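Local coordinates for Na-K-Cl cotransporter (Methanosarcina acetivorans, PDB 3G40), which probably carries chloride across the membrane together with cations, and is represented here by its cytoplasmic C-terminal domain, at residues A[28-33]-A[60-65]; A[115-120]-A[143-148]; A[178-183]-A[279-284]; A[194-199]-A[225-230]. One frame throughout, in Å; residues are numbered along the deposited sequence.

Overall arrangement
The four contacts illustrate how a single twisted ten-stranded sheet can be built from two halves. Contacts 1 and 2 belong to the first half and contacts 3 and 4 to the second, each pair being joined internally. Between contacts 1 and 2, whose centres are 17 Å apart, runs a long, weak ion pair from Glu32 OE2 to Arg116 NE (3.4 Å). Contacts 3 and 4 meet through Leu182 CD1 and Phe198 CZ, 4.1 Å apart, where helix 179-192 leads into strand 195-201. Across the middle, the nearest atoms of contacts 2 and 3 are about 7 Å apart, whereas the centres of contacts 1 and 4 lie 38 Å from each other.

Contact 1 (A[28-33]-A[60-65]); sequences EDPREL and DKENLL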
# COMPACT_ATOMS: atom_id res chain seq x y z
N GLU A 28 -8.66 15.28 5.72
CA GLU A 28 -8.73 15.61 7.14
C GLU A 28 -7.45 15.14 7.82
O GLU A 28 -6.93 15.79 8.72
CB GLU A 28 -9.95 14.95 7.78
CG GLU A 28 -11.25 15.32 7.12
CD GLU A 28 -12.46 15.01 7.98
OE1 GLU A 28 -13.60 15.14 7.49
OE2 GLU A 28 -12.27 14.64 9.16
N ASP A 29 -6.92 14.02 7.34
CA ASP A 29 -5.77 13.39 7.97
C ASP A 29 -4.71 13.15 6.89
O ASP A 29 -4.94 12.35 5.99
CB ASP A 29 -6.20 12.05 8.60
CG ASP A 29 -5.02 11.25 9.15
OD1 ASP A 29 -3.89 11.78 9.20
OD2 ASP A 29 -5.22 10.07 9.54
N PRO A 30 -3.56 13.84 7.00
CA PRO A 30 -2.53 13.78 5.96
C PRO A 30 -1.90 12.39 5.84
O PRO A 30 -1.34 12.08 4.79
CB PRO A 30 -1.47 14.78 6.46
CG PRO A 30 -2.17 15.60 7.47
CD PRO A 30 -3.19 14.73 8.10
N ARG A 31 -1.98 11.59 6.89
CA ARG A 31 -1.45 10.23 6.86
C ARG A 31 -2.26 9.34 5.92
O ARG A 31 -1.70 8.51 5.20
CB ARG A 31 -1.42 9.62 8.26
CG ARG A 31 -0.53 10.37 9.24
CD ARG A 31 -0.94 10.02 10.66
NE ARG A 31 -0.26 10.83 11.66
CZ ARG A 31 -0.71 11.03 12.89
NH1 ARG A 31 -1.86 10.47 13.26
NH2 ARG A 31 -0.03 11.78 13.74
N GLU A 32 -3.58 9.51 5.93
CA GLU A 32 -4.45 8.82 4.97
C GLU A 32 -4.11 9.25 3.56
O GLU A 32 -4.03 8.43 2.64
CB GLU A 32 -5.92 9.11 5.24
CG GLU A 32 -6.54 8.29 6.36
CD GLU A 32 -6.87 6.85 5.95
OE1 GLU A 32 -6.74 6.50 4.76
OE2 GLU A 32 -7.27 6.08 6.85
N LEU A 33 -3.91 10.55 3.38
CA LEU A 33 -3.49 11.05 2.07
C LEU A 33 -2.18 10.40 1.63
O LEU A 33 -2.07 9.98 0.49
CB LEU A 33 -3.34 12.58 2.09
CG LEU A 33 -2.82 13.21 0.80
CD1 LEU A 33 -3.72 12.87 -0.38
CD2 LEU A 33 -2.69 14.75 0.99
N ASP A 60 -6.28 23.24 13.47
CA ASP A 60 -5.43 22.48 12.56
C ASP A 60 -4.49 21.58 13.34
O ASP A 60 -3.28 21.78 13.34
CB ASP A 60 -4.63 23.44 11.67
CG ASP A 60 -3.96 22.73 10.51
OD1 ASP A 60 -4.32 21.57 10.22
OD2 ASP A 60 -3.06 23.35 9.88
N LYS A 61 -5.07 20.58 14.02
CA LYS A 61 -4.30 19.68 14.88
C LYS A 61 -3.40 18.76 14.06
O LYS A 61 -2.38 18.28 14.56
CB LYS A 61 -5.23 18.85 15.76
CG LYS A 61 -4.56 18.23 16.98
CD LYS A 61 -4.08 19.31 17.95
CE LYS A 61 -3.58 18.71 19.26
NZ LYS A 61 -2.37 17.86 19.05
N GLU A 62 -3.79 18.52 12.81
CA GLU A 62 -3.01 17.68 11.91
C GLU A 62 -1.98 18.52 11.17
O GLU A 62 -1.22 18.01 10.34
CB GLU A 62 -3.93 16.99 10.90
CG GLU A 62 -5.11 16.25 11.53
CD GLU A 62 -4.68 15.01 12.29
OE1 GLU A 62 -3.53 14.55 12.10
OE2 GLU A 62 -5.50 14.49 13.09
N ASN A 63 -1.95 19.81 11.50
CA ASN A 63 -1.11 20.77 10.79
C ASN A 63 -1.13 20.57 9.28
O ASN A 63 -0.10 20.37 8.65
CB ASN A 63 0.33 20.74 11.31
CG ASN A 63 1.02 22.08 11.17
OD1 ASN A 63 0.47 23.02 10.58
ND2 ASN A 63 2.23 22.19 11.71
N LEU A 64 -2.33 20.61 8.72
CA LEU A 64 -2.49 20.55 7.28
C LEU A 64 -1.69 21.65 6.58
O LEU A 64 -1.23 21.46 5.46
CB LEU A 64 -3.98 20.65 6.91
CG LEU A 64 -4.82 19.48 7.40
CD1 LEU A 64 -6.28 19.67 7.03
CD2 LEU A 64 -4.29 18.19 6.83
N LEU A 65 -1.50 22.78 7.26
CA LEU A 65 -0.82 23.91 6.64
C LEU A 65 0.62 23.57 6.29
O LEU A 65 1.16 24.07 5.31
CB LEU A 65 -0.87 25.16 7.55
CG LEU A 65 -0.70 26.53 6.88
CD1 LEU A 65 -1.87 26.83 5.93
CD2 LEU A 65 -0.57 27.64 7.92
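Pro30 and Leu64 carry the apolar part of this contact, which joins the starts of helices 30-44 and 64-77. The CD2 methyl of Leu64 sits only 3.4 Å from CG of Pro30, closer than carbons usually pack, and the two side chains cross at about a right angle. Next to them, CB of Glu62 rests on the proline CD at 3.7 Å, while its CG lies 3.4 Å from the backbone O of Glu28.

No hydrogen bond links the segments; their polar relation is one of charge alone. The Glu62 chain bends at chi2 (-70°), which brings OE1 to 4.0 Å from OD1 of Asp29, the carboxylate planes turned 37° apart. These like charges are probably eased by Arg31, although NH1 stays 4.6 Å from Glu62 OE1 and the oxygen lies well out of the guanidinium plane.

Capping is local to each segment. Asp29, an N-cap, accepts the backbone N of Arg31 on OD1 at 3.0 Å, the donor standing well above the carboxylate plane. Asp60 grips two amides at the other helix start, Leu64 N on OD1 (2.7 Å) and Leu65 N on OD2. Replacing Asp29 by an alanine would take away the capping carboxylate, and the Arg31 N-H at the helix start would probably be left without its side-chain acceptor.

Both segments are beta-alpha junctions, following the neighbouring parallel strands 22-27 and 49-54. Leu33 continues the packing onto Leu68 and Ile71 of helix 64-77, and Leu64 touches Ile86 of strand 81-86. Glu28 turns to a salt bridge with Arg123, and Gln149 of the second subunit packs on Asp29.

Contact 2 (A[115-120]-A[143-148]); sequences LRLPEN and LFSKHP
Leu117, just past the end of strand 112-116, lies against Leu143 and Ser145, and its side chain can be followed outward atom by atom. CB meets two partners, the backbone O of Phe144 at 3.6 Å and the CD1 methyl of Leu143 at 3.8 Å. From there CG stands opposite the backbone N (chi1 -175°), which spreads the two methyls over the neighbouring chain. CD1 approaches CD2 of Leu143, whereas CD2 is 3.9 Å from both CB and OG of Ser145. The Leu117 side chain also touches Ala261 and Arg262 of helix 258-268.

The backbones here are adjacent parallel strands, 112-116 and 140-145, of a beta-alpha-beta unit whose connection is helix 124-136. They close the run of five parallel strands ordered 3-2-1-4-5, as in Rossmann-type sheets. Two short backbone bonds set the pairing: Phe144 N gives to Leu115 O at 2.8 Å, almost along the C=O axis, and Leu117 N gives to Phe144 O, also at 2.8 Å, with the donor tilted 30° from the carbonyl plane. On the same face as Leu143, CB of Leu115 touches the CD1 methyl of Leu143, which therefore lies against both Leu115 and Leu117. Phe144 points to the other face, where its ring meets that of Phe39.

Beyond the last bridge the chains separate, and a water links them, donating to Leu117 O at 2.7 Å and hydrogen-bonded also to Ser145 OG. Farther out still, the carboxylate of Glu119 reaches across to the ring of Pro148, OE1 lying 3.8 Å from CG.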
# COMPACT_ATOMS: atom_id res chain seq x y z
N LEU A 115 -13.63 10.23 -2.67
CA LEU A 115 -13.97 9.99 -1.27
C LEU A 115 -13.51 8.62 -0.82
O LEU A 115 -13.55 7.65 -1.58
CB LEU A 115 -15.49 10.06 -1.07
CG LEU A 115 -16.20 11.34 -1.47
CD1 LEU A 115 -17.70 11.15 -1.38
CD2 LEU A 115 -15.75 12.50 -0.59
N ARG A 116 -13.09 8.55 0.43
CA ARG A 116 -12.75 7.29 1.05
C ARG A 116 -13.98 6.77 1.79
O ARG A 116 -14.70 7.54 2.43
CB ARG A 116 -11.57 7.50 2.01
CG ARG A 116 -11.10 6.27 2.76
CD ARG A 116 -10.05 6.64 3.80
NE ARG A 116 -10.06 5.70 4.92
CZ ARG A 116 -10.68 5.92 6.07
NH1 ARG A 116 -11.33 7.07 6.27
NH2 ARG A 116 -10.66 5.01 7.03
N LEU A 117 -14.23 5.48 1.67
CA LEU A 117 -15.32 4.85 2.41
C LEU A 117 -14.74 4.30 3.71
O LEU A 117 -14.01 3.31 3.70
CB LEU A 117 -15.94 3.71 1.58
CG LEU A 117 -17.19 2.99 2.13
CD1 LEU A 117 -18.35 3.95 2.35
CD2 LEU A 117 -17.60 1.86 1.19
N PRO A 118 -15.05 4.94 4.84
CA PRO A 118 -14.47 4.51 6.11
C PRO A 118 -15.08 3.20 6.60
O PRO A 118 -16.16 2.82 6.15
CB PRO A 118 -14.84 5.65 7.08
CG PRO A 118 -15.30 6.79 6.21
CD PRO A 118 -15.86 6.16 4.97
N GLU A 119 -14.38 2.51 7.50
CA GLU A 119 -14.93 1.33 8.15
C GLU A 119 -16.07 1.71 9.10
O GLU A 119 -17.09 1.03 9.16
CB GLU A 119 -13.84 0.56 8.90
CG GLU A 119 -12.75 -0.02 8.01
CD GLU A 119 -11.96 -1.13 8.68
OE1 GLU A 119 -10.74 -0.97 8.88
OE2 GLU A 119 -12.57 -2.18 9.02
N ASN A 120 -15.91 2.80 9.84
CA ASN A 120 -16.98 3.26 10.74
C ASN A 120 -18.11 3.97 9.99
O ASN A 120 -17.87 4.79 9.10
CB ASN A 120 -16.44 4.13 11.88
CG ASN A 120 -16.29 5.59 11.48
OD1 ASN A 120 -15.77 5.91 10.41
ND2 ASN A 120 -16.74 6.48 12.36
N LEU A 143 -15.69 6.55 -5.09
CA LEU A 143 -15.72 6.17 -3.68
C LEU A 143 -14.83 4.95 -3.48
O LEU A 143 -15.07 3.87 -4.03
CB LEU A 143 -17.16 5.91 -3.25
CG LEU A 143 -17.39 5.41 -1.82
CD1 LEU A 143 -17.10 6.50 -0.77
CD2 LEU A 143 -18.81 4.86 -1.68
N PHE A 144 -13.77 5.13 -2.69
CA PHE A 144 -12.73 4.13 -2.58
C PHE A 144 -12.82 3.32 -1.28
O PHE A 144 -12.83 3.88 -0.19
CB PHE A 144 -11.37 4.82 -2.72
CG PHE A 144 -10.18 3.90 -2.61
CD1 PHE A 144 -10.18 2.65 -3.25
CD2 PHE A 144 -9.06 4.31 -1.92
CE1 PHE A 144 -9.07 1.83 -3.16
CE2 PHE A 144 -7.94 3.49 -1.83
CZ PHE A 144 -7.94 2.25 -2.45
N SER A 145 -12.91 2.00 -1.41
CA SER A 145 -13.01 1.15 -0.24
C SER A 145 -11.78 0.25 -0.20
O SER A 145 -11.75 -0.83 -0.78
CB SER A 145 -14.31 0.35 -0.27
OG SER A 145 -14.47 -0.44 0.90
N LYS A 146 -10.74 0.74 0.47
CA LYS A 146 -9.46 0.04 0.47
C LYS A 146 -9.48 -1.09 1.47
O LYS A 146 -9.81 -0.89 2.64
CB LYS A 146 -8.31 1.01 0.79
CG LYS A 146 -6.96 0.32 0.82
CD LYS A 146 -5.80 1.30 0.54
CE LYS A 146 -5.17 1.80 1.81
NZ LYS A 146 -3.90 2.53 1.51
N HIS A 147 -9.13 -2.29 1.03
CA HIS A 147 -9.15 -3.43 1.94
C HIS A 147 -8.08 -3.28 3.01
O HIS A 147 -6.92 -3.01 2.68
CB HIS A 147 -8.96 -4.75 1.18
CG HIS A 147 -9.31 -5.95 2.00
ND1 HIS A 147 -8.44 -6.49 2.93
CD2 HIS A 147 -10.44 -6.69 2.07
CE1 HIS A 147 -9.02 -7.52 3.52
NE2 HIS A 147 -10.24 -7.66 3.01
N PRO A 148 -8.46 -3.44 4.29
CA PRO A 148 -7.58 -3.14 5.43
C PRO A 148 -6.39 -4.07 5.54
O PRO A 148 -5.43 -3.73 6.21
CB PRO A 148 -8.49 -3.33 6.65
CG PRO A 148 -9.88 -3.44 6.12
CD PRO A 148 -9.79 -3.91 4.71
O HOH W 1 -14.55 0.67 3.32

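Contact 3 (A[178-183]-A[279-284]); sequences MDLALL and GEENAL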
# COMPACT_ATOMS: atom_id res chain seq x y z
N MET A 178 -21.81 4.32 -16.28
CA MET A 178 -20.62 3.47 -16.28
C MET A 178 -19.43 4.08 -17.02
O MET A 178 -18.39 3.44 -17.18
CB MET A 178 -20.94 2.07 -16.87
CG MET A 178 -21.14 2.08 -18.38
SD MET A 178 -21.09 0.41 -19.11
CE MET A 178 -22.44 -0.37 -18.24
N ASP A 179 -19.58 5.33 -17.47
CA ASP A 179 -18.49 5.96 -18.21
C ASP A 179 -17.23 6.16 -17.37
O ASP A 179 -16.12 5.84 -17.81
CB ASP A 179 -18.94 7.30 -18.80
CG ASP A 179 -19.98 7.14 -19.87
OD1 ASP A 179 -19.62 7.18 -21.06
OD2 ASP A 179 -21.16 6.97 -19.51
N LEU A 180 -17.41 6.68 -16.15
CA LEU A 180 -16.28 6.93 -15.25
C LEU A 180 -15.64 5.60 -14.86
O LEU A 180 -14.42 5.47 -14.83
CB LEU A 180 -16.76 7.68 -13.99
CG LEU A 180 -15.89 8.75 -13.32
CD1 LEU A 180 -16.21 8.83 -11.82
CD2 LEU A 180 -14.40 8.55 -13.56
N ALA A 181 -16.48 4.59 -14.57
CA ALA A 181 -15.98 3.25 -14.25
C ALA A 181 -15.05 2.72 -15.34
O ALA A 181 -13.94 2.25 -15.05
CB ALA A 181 -17.15 2.28 -14.01
N LEU A 182 -15.49 2.81 -16.59
CA LEU A 182 -14.69 2.35 -17.73
C LEU A 182 -13.39 3.13 -17.89
O LEU A 182 -12.34 2.55 -18.15
CB LEU A 182 -15.52 2.43 -19.02
CG LEU A 182 -14.87 1.98 -20.33
CD1 LEU A 182 -14.35 0.53 -20.20
CD2 LEU A 182 -15.88 2.12 -21.47
N LEU A 183 -13.47 4.46 -17.76
CA LEU A 183 -12.28 5.30 -17.90
C LEU A 183 -11.24 5.00 -16.83
O LEU A 183 -10.04 4.94 -17.12
CB LEU A 183 -12.66 6.78 -17.88
CG LEU A 183 -13.40 7.25 -19.13
CD1 LEU A 183 -14.20 8.51 -18.85
CD2 LEU A 183 -12.41 7.47 -20.29
N GLY A 279 -22.60 12.37 -15.72
CA GLY A 279 -23.61 12.34 -16.76
C GLY A 279 -23.11 13.04 -18.01
O GLY A 279 -23.73 12.97 -19.07
N GLU A 280 -21.98 13.73 -17.88
CA GLU A 280 -21.40 14.47 -18.98
C GLU A 280 -20.26 13.73 -19.67
O GLU A 280 -19.83 14.11 -20.76
CB GLU A 280 -20.93 15.85 -18.50
CG GLU A 280 -22.07 16.69 -17.92
CD GLU A 280 -21.61 18.07 -17.46
OE1 GLU A 280 -20.39 18.28 -17.30
OE2 GLU A 280 -22.49 18.94 -17.27
N GLU A 281 -19.76 12.66 -19.05
CA GLU A 281 -18.70 11.88 -19.66
C GLU A 281 -19.23 11.03 -20.81
O GLU A 281 -20.34 10.47 -20.74
CB GLU A 281 -17.99 10.97 -18.64
CG GLU A 281 -17.79 11.59 -17.27
CD GLU A 281 -18.91 11.26 -16.30
OE1 GLU A 281 -18.63 11.14 -15.09
OE2 GLU A 281 -20.07 11.12 -16.74
N ASN A 282 -18.45 10.94 -21.88
CA ASN A 282 -18.69 10.01 -22.97
C ASN A 282 -17.43 9.18 -23.13
O ASN A 282 -16.52 9.55 -23.87
CB ASN A 282 -19.01 10.75 -24.27
CG ASN A 282 -19.35 9.81 -25.41
OD1 ASN A 282 -18.91 8.65 -25.45
ND2 ASN A 282 -20.15 10.29 -26.36
N ALA A 283 -17.38 8.07 -22.40
CA ALA A 283 -16.16 7.28 -22.33
C ALA A 283 -15.67 6.82 -23.70
O ALA A 283 -14.49 6.95 -24.00
CB ALA A 283 -16.35 6.07 -21.39
N LEU A 284 -16.58 6.30 -24.52
CA LEU A 284 -16.18 5.75 -25.81
C LEU A 284 -15.54 6.81 -26.69
O LEU A 284 -14.50 6.57 -27.31
CB LEU A 284 -17.38 5.13 -26.53
CG LEU A 284 -17.62 3.63 -26.34
CD1 LEU A 284 -17.37 3.20 -24.92
CD2 LEU A 284 -19.03 3.27 -26.78
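Asp179 holds CG beside its own backbone N and anti to the carbonyl carbon (chi1 -67°), a torsion that, with chi2, brings OD1 to the backbone N of Ala283. Glu281 bends at chi2 (93°), and its side chain crosses that of Leu180 at a slant, with OE1 near Leu180 CG.

The bond from Ala283 N to Asp179 OD1 is short, 2.8 Å, and almost straight at 177°; it uses the anti lone pair, on the side away from OD2. One helix thus lends a carboxylate to the first amide of another, while the N-cap residue of that second helix, Asn282, serves Ala285 N. A leucine in place of Asp179 would probably leave the Ala283 N-H without its acceptor in a buried setting.

The methyl of Ala283 is small enough to lie close against the helix, 3.5 Å from Asp179 OD1, 3.9 Å from Leu183 CG and 4.0 Å from Leu182 CD2. Leu182 CD2 also meets Leu284 CD1, the two side chains at about a right angle. On the other flank, OE2 of Glu281 accepts Gly279 N from above its carboxylate plane and OE1 accepts Ser278 N, which holds the bent chain in place.

Asp277, just after strand 271-276, binds the amides of Asp179 and Leu180 at the helix start. Leu182 and Leu284 both pack on Leu218 of helix 205-222, and Leu182 reaches Leu160 of strand 157-161.

Contact 4 (A[194-199]-A[225-230]); sequences ASLSFM and PNVKMQ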
# COMPACT_ATOMS: atom_id res chain seq x y z
N ALA A 194 -1.60 -3.77 -15.61
CA ALA A 194 -2.35 -4.88 -15.05
C ALA A 194 -3.21 -5.55 -16.12
O ALA A 194 -3.43 -4.98 -17.19
CB ALA A 194 -3.24 -4.37 -13.90
N SER A 195 -3.70 -6.75 -15.83
CA SER A 195 -4.70 -7.39 -16.69
C SER A 195 -6.10 -6.94 -16.32
O SER A 195 -6.43 -6.80 -15.14
CB SER A 195 -4.61 -8.92 -16.57
OG SER A 195 -3.33 -9.34 -16.98
N LEU A 196 -6.94 -6.70 -17.33
CA LEU A 196 -8.28 -6.19 -17.12
C LEU A 196 -9.33 -7.21 -17.55
O LEU A 196 -9.21 -7.78 -18.64
CB LEU A 196 -8.49 -4.90 -17.91
CG LEU A 196 -9.87 -4.25 -17.87
CD1 LEU A 196 -10.31 -3.94 -16.43
CD2 LEU A 196 -9.86 -2.95 -18.70
N SER A 197 -10.34 -7.44 -16.71
CA SER A 197 -11.49 -8.28 -17.10
C SER A 197 -12.77 -7.49 -16.97
O SER A 197 -12.92 -6.67 -16.07
CB SER A 197 -11.62 -9.54 -16.24
OG SER A 197 -10.47 -10.36 -16.29
N PHE A 198 -13.71 -7.75 -17.89
CA PHE A 198 -15.06 -7.22 -17.78
C PHE A 198 -15.94 -8.33 -17.20
O PHE A 198 -15.97 -9.44 -17.74
CB PHE A 198 -15.63 -6.85 -19.15
CG PHE A 198 -14.98 -5.66 -19.80
CD1 PHE A 198 -15.25 -5.37 -21.13
CD2 PHE A 198 -14.12 -4.83 -19.09
CE1 PHE A 198 -14.67 -4.28 -21.74
CE2 PHE A 198 -13.54 -3.73 -19.71
CZ PHE A 198 -13.82 -3.45 -21.02
N MET A 199 -16.64 -8.01 -16.12
CA MET A 199 -17.52 -8.96 -15.43
C MET A 199 -18.97 -8.49 -15.50
O MET A 199 -19.27 -7.31 -15.29
CB MET A 199 -17.10 -9.06 -13.96
CG MET A 199 -15.60 -9.26 -13.74
SD MET A 199 -15.06 -10.94 -14.10
CE MET A 199 -16.35 -11.84 -13.26
N PRO A 225 -7.01 -3.80 -25.55
CA PRO A 225 -6.58 -5.15 -25.93
C PRO A 225 -6.48 -6.08 -24.73
O PRO A 225 -6.33 -5.62 -23.59
CB PRO A 225 -5.17 -4.92 -26.50
CG PRO A 225 -4.86 -3.45 -26.31
CD PRO A 225 -5.86 -2.90 -25.34
N ASN A 226 -6.58 -7.38 -25.00
CA ASN A 226 -6.36 -8.42 -24.00
C ASN A 226 -7.33 -8.36 -22.82
O ASN A 226 -6.97 -8.74 -21.70
CB ASN A 226 -4.91 -8.37 -23.50
CG ASN A 226 -3.90 -8.46 -24.63
OD1 ASN A 226 -3.97 -9.35 -25.47
ND2 ASN A 226 -2.96 -7.52 -24.65
N VAL A 227 -8.54 -7.90 -23.06
CA VAL A 227 -9.59 -7.89 -22.04
C VAL A 227 -10.32 -9.24 -22.00
O VAL A 227 -10.75 -9.76 -23.04
CB VAL A 227 -10.58 -6.73 -22.29
CG1 VAL A 227 -11.70 -6.74 -21.26
CG2 VAL A 227 -9.83 -5.40 -22.27
N LYS A 228 -10.44 -9.82 -20.81
CA LYS A 228 -11.17 -11.08 -20.65
C LYS A 228 -12.59 -10.82 -20.18
O LYS A 228 -12.81 -9.97 -19.33
CB LYS A 228 -10.45 -11.99 -19.64
CG LYS A 228 -9.08 -12.46 -20.10
CD LYS A 228 -8.48 -13.46 -19.12
CE LYS A 228 -7.12 -13.96 -19.59
NZ LYS A 228 -6.44 -14.78 -18.55
N MET A 229 -13.55 -11.54 -20.75
CA MET A 229 -14.96 -11.34 -20.44
C MET A 229 -15.50 -12.51 -19.62
O MET A 229 -15.25 -13.67 -19.95
CB MET A 229 -15.77 -11.25 -21.74
CG MET A 229 -15.13 -10.41 -22.82
SD MET A 229 -14.80 -8.75 -22.21
CE MET A 229 -13.99 -8.07 -23.66
N GLN A 230 -16.25 -12.20 -18.57
CA GLN A 230 -17.00 -13.22 -17.85
C GLN A 230 -18.44 -12.80 -17.71
O GLN A 230 -18.74 -11.71 -17.23
CB GLN A 230 -16.42 -13.45 -16.45
CG GLN A 230 -15.15 -14.25 -16.42
CD GLN A 230 -14.76 -14.67 -15.00
OE1 GLN A 230 -15.61 -15.07 -14.20
NE2 GLN A 230 -13.47 -14.59 -14.69
O HOH W 2 -5.82 -7.01 -20.02
O HOH W 3 -7.37 -10.02 -18.81
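A beta-alpha-beta unit closes one end of the sheet here: strand 195-201, helix 205-222 and then strand 228-232, the outermost strand within the chain on this side. The two strands run parallel, their short axes 4.7 Å apart and inclined by 27°. Phe198 makes two of the backbone bonds to the one neighbouring strand, its N giving to Lys228 O at 2.8 Å and its O accepting from Gln230 N, while Lys228 N reaches Leu196 O by a longer bond of 3.2 Å.

On the face of the sheet that carries Phe198 and Met229, the phenylalanine ring gathers apolar contacts. The CG1 methyl of Val227 sits squarely over one face, 3.6 Å from the ring centroid and 4° from its normal, a CH-pi contact. Val227 holds this methyl anti to its backbone N (chi1 178°), which sets it over the ring centre. Met229 lies side by side with Phe198, its SD 3.6 Å from CD1 in an oblique Met-aromatic contact. On the opposite face of the sheet, Met199 bends at chi2 and chi3 so that its methyl CE comes 3.4 Å from OE1 of Gln230, beside which it runs. Ser197 and Lys228 pair on that same face, OG against CB.

Toward Leu196 and Asn226, where the chains draw apart, two waters bridge them, both donating to Asn226 O; one accepts from Leu196 N and the other donates to Leu196 O.

Strand 157-161 flanks 195-201 on its other side, with Leu160 against Phe198. On the side of the sheet bearing Phe198, Leu182 of helix 179-192 and Leu218 of helix 205-222 pack on the phenylalanine, and Leu215 and Ala219 of helix 205-222 receive Met229.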